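Local coordinates for devB protein (Vibrio cholerae O1 biovar eltor str. N16961, PDB 1Y89), which probably hydrolyses 6-phosphogluconolactone to 6-phosphogluconate in the oxidative pentose phosphate pathway, at residues G128-G140 with K176-L190. Residues are numbered along the deposited sequence; the frame is centred on the assembly and turned at random.
Sequences GTPVFDWILLGVG and KTAKVLQAAKRISYL
Trp134 and Arg186 lie side by side where strands 134-137 and 186-190 run parallel in the central sheet of the Rossmann-like fold. The guanidinium rests on the indole with planes 12° apart and centres 3.9 Å apart, a stacked cation-pi contact. With CG anti to the backbone N (chi1 176°) and the chain extended as far as NE, the arginine runs along the ring, CD also over its five-membered part; Leu136 CD2 covers the opposite face. At the indole edge, NE1 gives Ser188 OG an in-plane hydrogen bond of 2.8 Å. Between the strands, Ile135 N donates to Arg186 O and Ser188 N to Ile135 O; Leu137 N then donates to Ser188 O and Leu190 N to Leu137 O. On the other face of the sheet, Ile135 CD1 meets Ala184 CB at 3.5 Å, while Leu137 CD1 faces Leu181 CD2 of helix 178-183, tip to tip, and lies alongside the Tyr189 ring, 3.5 Å from CE1. Before the strands, Lys176 CE sits over one face of Phe132, 3.7 Å from its centroid; Lys176 NZ makes an off-centre cation-pi contact with this ring and hydrogen-bonds Ser34 OG. A water donates to Pro130 O and Val180 O and accepts from Phe132 N. Asp20 and Glu226 form salt bridges with Arg186, and Glu226 OE1 is also hydrogen-bonded to Ser188 OG, probably fixing the stack. Asp133, whose OD2 accepts from His32 N, forms a salt bridge through OD1 with Lys185 NZ at 2.9 Å, the amine coming from above the carboxylate plane.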
loop_
_atom_site.group_PDB
_atom_site.type_symbol
_atom_site.label_atom_id
_atom_site.label_comp_id
_atom_site.label_asym_id
_atom_site.label_seq_id
_atom_site.Cartn_x
_atom_site.Cartn_y
_atom_site.Cartn_z
ATOM N N GLY A 128 3.283 -9.430 26.780
ATOM C CA GLY A 128 3.606 -8.319 27.687
ATOM C C GLY A 128 3.784 -6.944 27.053
ATOM O O GLY A 128 3.828 -5.924 27.753
ATOM N N THR A 129 3.917 -6.895 25.725
ATOM C CA THR A 129 4.232 -5.645 25.057
ATOM C C THR A 129 2.937 -5.044 24.511
ATOM O O THR A 129 2.164 -5.748 23.838
ATOM C CB THR A 129 5.243 -5.876 23.917
ATOM O OG1 THR A 129 6.373 -6.622 24.426
ATOM C CG2 THR A 129 5.710 -4.549 23.274
ATOM N N PRO A 130 2.684 -3.746 24.805
ATOM C CA PRO A 130 1.520 -3.072 24.200
ATOM C C PRO A 130 1.623 -3.114 22.684
ATOM O O PRO A 130 2.705 -2.823 22.106
ATOM C CB PRO A 130 1.658 -1.621 24.685
ATOM C CG PRO A 130 3.045 -1.497 25.219
ATOM C CD PRO A 130 3.424 -2.847 25.711
ATOM N N VAL A 131 0.505 -3.449 22.052
ATOM C CA VAL A 131 0.457 -3.568 20.603
ATOM C C VAL A 131 -0.243 -2.310 20.020
ATOM O O VAL A 131 -1.456 -2.149 20.108
ATOM C CB VAL A 131 -0.240 -4.872 20.190
ATOM C CG1 VAL A 131 -0.443 -4.926 18.629
ATOM C CG2 VAL A 131 0.562 -6.104 20.726
ATOM N N PHE A 132 0.546 -1.390 19.475
ATOM C CA PHE A 132 -0.036 -0.217 18.840
ATOM C C PHE A 132 -0.738 -0.609 17.559
ATOM O O PHE A 132 -0.279 -1.496 16.813
ATOM C CB PHE A 132 1.026 0.868 18.583
ATOM C CG PHE A 132 1.260 1.743 19.801
ATOM C CD1 PHE A 132 2.046 1.289 20.862
ATOM C CD2 PHE A 132 0.623 2.978 19.905
ATOM C CE1 PHE A 132 2.217 2.057 22.017
ATOM C CE2 PHE A 132 0.772 3.784 21.047
ATOM C CZ PHE A 132 1.567 3.349 22.092
ATOM N N ASP A 133 -1.855 0.053 17.316
ATOM C CA ASP A 133 -2.544 -0.098 16.029
ATOM C C ASP A 133 -1.745 0.563 14.921
ATOM O O ASP A 133 -1.715 0.053 13.792
ATOM C CB ASP A 133 -3.956 0.492 16.093
ATOM C CG ASP A 133 -4.850 -0.276 17.034
ATOM O OD1 ASP A 133 -5.364 -1.344 16.631
ATOM O OD2 ASP A 133 -5.012 0.168 18.188
ATOM N N TRP A 134 -1.068 1.663 15.247
ATOM C CA TRP A 134 -0.385 2.448 14.221
ATOM C C TRP A 134 0.653 3.341 14.858
ATOM O O TRP A 134 0.355 4.095 15.815
ATOM C CB TRP A 134 -1.399 3.332 13.488
ATOM C CG TRP A 134 -0.896 3.900 12.153
ATOM C CD1 TRP A 134 0.225 3.518 11.445
ATOM C CD2 TRP A 134 -1.555 4.898 11.366
ATOM N NE1 TRP A 134 0.302 4.235 10.263
ATOM C CE2 TRP A 134 -0.786 5.081 10.188
ATOM C CE3 TRP A 134 -2.722 5.672 11.554
ATOM C CZ2 TRP A 134 -1.164 6.001 9.170
ATOM C CZ3 TRP A 134 -3.096 6.582 10.546
ATOM C CH2 TRP A 134 -2.315 6.734 9.370
ATOM N N ILE A 135 1.875 3.279 14.345
ATOM C CA ILE A 135 2.927 4.166 14.819
ATOM C C ILE A 135 3.420 4.931 13.603
ATOM O O ILE A 135 3.877 4.314 12.607
ATOM C CB ILE A 135 4.091 3.374 15.502
ATOM C CG1 ILE A 135 3.546 2.519 16.685
ATOM C CG2 ILE A 135 5.216 4.325 15.969
ATOM C CD1 ILE A 135 4.653 1.730 17.448
ATOM N N LEU A 136 3.359 6.261 13.697
ATOM C CA LEU A 136 3.900 7.151 12.646
ATOM C C LEU A 136 5.322 7.505 13.072
ATOM O O LEU A 136 5.548 7.935 14.246
ATOM C CB LEU A 136 3.086 8.465 12.580
ATOM C CG LEU A 136 1.580 8.297 12.251
ATOM C CD1 LEU A 136 0.973 9.712 11.966
ATOM C CD2 LEU A 136 1.405 7.423 11.067
ATOM N N LEU A 137 6.268 7.334 12.156
ATOM C CA LEU A 137 7.687 7.494 12.478
ATOM C C LEU A 137 8.345 8.443 11.511
ATOM O O LEU A 137 7.897 8.571 10.355
ATOM C CB LEU A 137 8.430 6.135 12.429
ATOM C CG LEU A 137 7.956 5.174 13.521
ATOM C CD1 LEU A 137 8.525 3.768 13.218
ATOM C CD2 LEU A 137 8.443 5.663 14.930
ATOM N N GLY A 138 9.396 9.114 12.000
ATOM C CA GLY A 138 10.293 9.906 11.167
ATOM C C GLY A 138 11.573 9.148 10.863
ATOM O O GLY A 138 11.904 8.118 11.520
ATOM N N VAL A 139 12.321 9.655 9.874
ATOM C CA VAL A 139 13.676 9.171 9.660
ATOM C C VAL A 139 14.633 10.363 9.537
ATOM O O VAL A 139 14.499 11.130 8.610
ATOM C CB VAL A 139 13.762 8.314 8.389
ATOM C CG1 VAL A 139 15.214 7.810 8.167
ATOM C CG2 VAL A 139 12.785 7.154 8.473
ATOM N N GLY A 140 15.589 10.504 10.464
ATOM C CA GLY A 140 16.505 11.634 10.420
ATOM C C GLY A 140 17.535 11.477 9.329
ATOM O O GLY A 140 17.628 10.402 8.691
ATOM N N LYS A 176 9.944 5.603 23.016
ATOM C CA LYS A 176 9.646 4.174 22.884
ATOM C C LYS A 176 10.942 3.435 22.586
ATOM O O LYS A 176 11.843 4.010 21.948
ATOM C CB LYS A 176 8.699 3.927 21.705
ATOM C CG LYS A 176 7.246 4.305 21.998
ATOM C CD LYS A 176 6.337 3.801 20.827
ATOM C CE LYS A 176 4.825 4.010 21.078
ATOM N NZ LYS A 176 4.376 5.405 21.377
ATOM N N THR A 177 11.048 2.175 23.032
ATOM C CA THR A 177 12.170 1.342 22.622
ATOM C C THR A 177 11.852 0.647 21.296
ATOM O O THR A 177 10.681 0.624 20.864
ATOM C CB THR A 177 12.459 0.248 23.654
ATOM O OG1 THR A 177 11.258 -0.515 23.866
ATOM C CG2 THR A 177 12.950 0.882 24.958
ATOM N N ALA A 178 12.875 0.057 20.670
ATOM C CA ALA A 178 12.672 -0.685 19.399
ATOM C C ALA A 178 11.592 -1.780 19.549
ATOM O O ALA A 178 10.787 -2.027 18.642
ATOM C CB ALA A 178 13.985 -1.302 18.929
ATOM N N LYS A 179 11.590 -2.425 20.713
ATOM C CA LYS A 179 10.654 -3.499 21.010
ATOM C C LYS A 179 9.199 -3.091 20.820
ATOM O O LYS A 179 8.386 -3.873 20.287
ATOM C CB LYS A 179 10.880 -3.927 22.464
ATOM C CG LYS A 179 9.896 -4.894 22.998
ATOM C CD LYS A 179 10.356 -5.228 24.449
ATOM C CE LYS A 179 9.497 -6.271 25.048
ATOM N NZ LYS A 179 10.025 -6.765 26.392
ATOM N N VAL A 180 8.849 -1.888 21.275
ATOM C CA VAL A 180 7.461 -1.437 21.088
ATOM C C VAL A 180 7.151 -1.205 19.589
ATOM O O VAL A 180 6.070 -1.575 19.077
ATOM C CB VAL A 180 7.188 -0.156 21.913
ATOM C CG1 VAL A 180 5.772 0.368 21.659
ATOM C CG2 VAL A 180 7.436 -0.465 23.443
ATOM N N LEU A 181 8.076 -0.569 18.870
ATOM C CA LEU A 181 7.869 -0.432 17.414
ATOM C C LEU A 181 7.701 -1.757 16.683
ATOM O O LEU A 181 6.822 -1.903 15.827
ATOM C CB LEU A 181 9.010 0.370 16.762
ATOM C CG LEU A 181 8.990 1.885 16.840
ATOM C CD1 LEU A 181 8.659 2.436 18.242
ATOM C CD2 LEU A 181 10.388 2.466 16.325
ATOM N N GLN A 182 8.537 -2.727 17.029
ATOM C CA GLN A 182 8.495 -4.048 16.422
ATOM C C GLN A 182 7.186 -4.810 16.738
ATOM O O GLN A 182 6.724 -5.625 15.927
ATOM C CB GLN A 182 9.720 -4.850 16.900
ATOM C CG GLN A 182 11.066 -4.326 16.365
ATOM C CD GLN A 182 12.276 -4.869 17.149
ATOM O OE1 GLN A 182 12.167 -5.181 18.336
ATOM N NE2 GLN A 182 13.442 -4.938 16.490
ATOM N N ALA A 183 6.588 -4.541 17.906
ATOM C CA ALA A 183 5.336 -5.199 18.298
ATOM C C ALA A 183 4.057 -4.622 17.683
ATOM O O ALA A 183 2.966 -5.207 17.815
ATOM C CB ALA A 183 5.232 -5.224 19.834
ATOM N N ALA A 184 4.173 -3.451 17.056
ATOM C CA ALA A 184 3.001 -2.738 16.528
ATOM C C ALA A 184 2.374 -3.435 15.314
ATOM O O ALA A 184 3.056 -4.169 14.579
ATOM C CB ALA A 184 3.366 -1.303 16.204
ATOM N N LYS A 185 1.072 -3.228 15.106
ATOM C CA LYS A 185 0.407 -3.834 13.950
ATOM C C LYS A 185 0.881 -3.194 12.637
ATOM O O LYS A 185 0.870 -3.840 11.574
ATOM C CB LYS A 185 -1.101 -3.686 14.067
ATOM C CG LYS A 185 -1.682 -4.503 15.242
ATOM C CD LYS A 185 -3.152 -4.162 15.408
ATOM C CE LYS A 185 -3.755 -4.727 16.744
ATOM N NZ LYS A 185 -5.172 -4.206 17.000
ATOM N N ARG A 186 1.301 -1.935 12.730
ATOM C CA ARG A 186 1.575 -1.121 11.554
ATOM C C ARG A 186 2.481 0.016 11.960
ATOM O O ARG A 186 2.166 0.747 12.916
ATOM C CB ARG A 186 0.255 -0.582 10.982
ATOM C CG ARG A 186 0.449 0.381 9.776
ATOM C CD ARG A 186 -0.909 0.947 9.370
ATOM N NE ARG A 186 -0.786 1.816 8.185
ATOM C CZ ARG A 186 -1.737 2.623 7.740
ATOM N NH1 ARG A 186 -2.914 2.699 8.378
ATOM N NH2 ARG A 186 -1.495 3.372 6.662
ATOM N N ILE A 187 3.624 0.163 11.285
ATOM C CA ILE A 187 4.465 1.329 11.512
ATOM C C ILE A 187 4.732 1.941 10.151
ATOM O O ILE A 187 4.845 1.221 9.158
ATOM C CB ILE A 187 5.801 1.000 12.289
ATOM C CG1 ILE A 187 6.797 0.246 11.380
ATOM C CG2 ILE A 187 5.510 0.152 13.593
ATOM C CD1 ILE A 187 8.200 -0.081 12.070
ATOM N N SER A 188 4.812 3.266 10.112
ATOM C CA SER A 188 4.860 3.977 8.848
ATOM C C SER A 188 5.893 5.061 8.952
ATOM O O SER A 188 5.690 6.023 9.693
ATOM C CB SER A 188 3.491 4.618 8.486
ATOM O OG SER A 188 2.420 3.683 8.564
ATOM N N TYR A 189 6.985 4.896 8.212
ATOM C CA TYR A 189 8.046 5.901 8.153
ATOM C C TYR A 189 7.663 6.960 7.127
ATOM O O TYR A 189 7.417 6.620 5.964
ATOM C CB TYR A 189 9.363 5.259 7.731
ATOM C CG TYR A 189 9.941 4.320 8.765
ATOM C CD1 TYR A 189 10.584 4.832 9.902
ATOM C CD2 TYR A 189 9.886 2.916 8.588
ATOM C CE1 TYR A 189 11.134 4.006 10.858
ATOM C CE2 TYR A 189 10.432 2.045 9.556
ATOM C CZ TYR A 189 11.068 2.606 10.674
ATOM O OH TYR A 189 11.624 1.805 11.649
ATOM N N LEU A 190 7.539 8.211 7.577
ATOM C CA LEU A 190 7.009 9.291 6.751
ATOM C C LEU A 190 8.228 10.117 6.364
ATOM O O LEU A 190 8.820 10.817 7.202
ATOM C CB LEU A 190 5.996 10.142 7.530
ATOM C CG LEU A 190 4.864 9.360 8.226
ATOM C CD1 LEU A 190 3.897 10.355 8.950
ATOM C CD2 LEU A 190 4.113 8.427 7.211
HETATM O O HOH W 1 7.071 -7.186 26.963
HETATM O O HOH W 2 3.384 -1.759 19.750
HETATM O O HOH W 3 11.185 11.729 8.237
#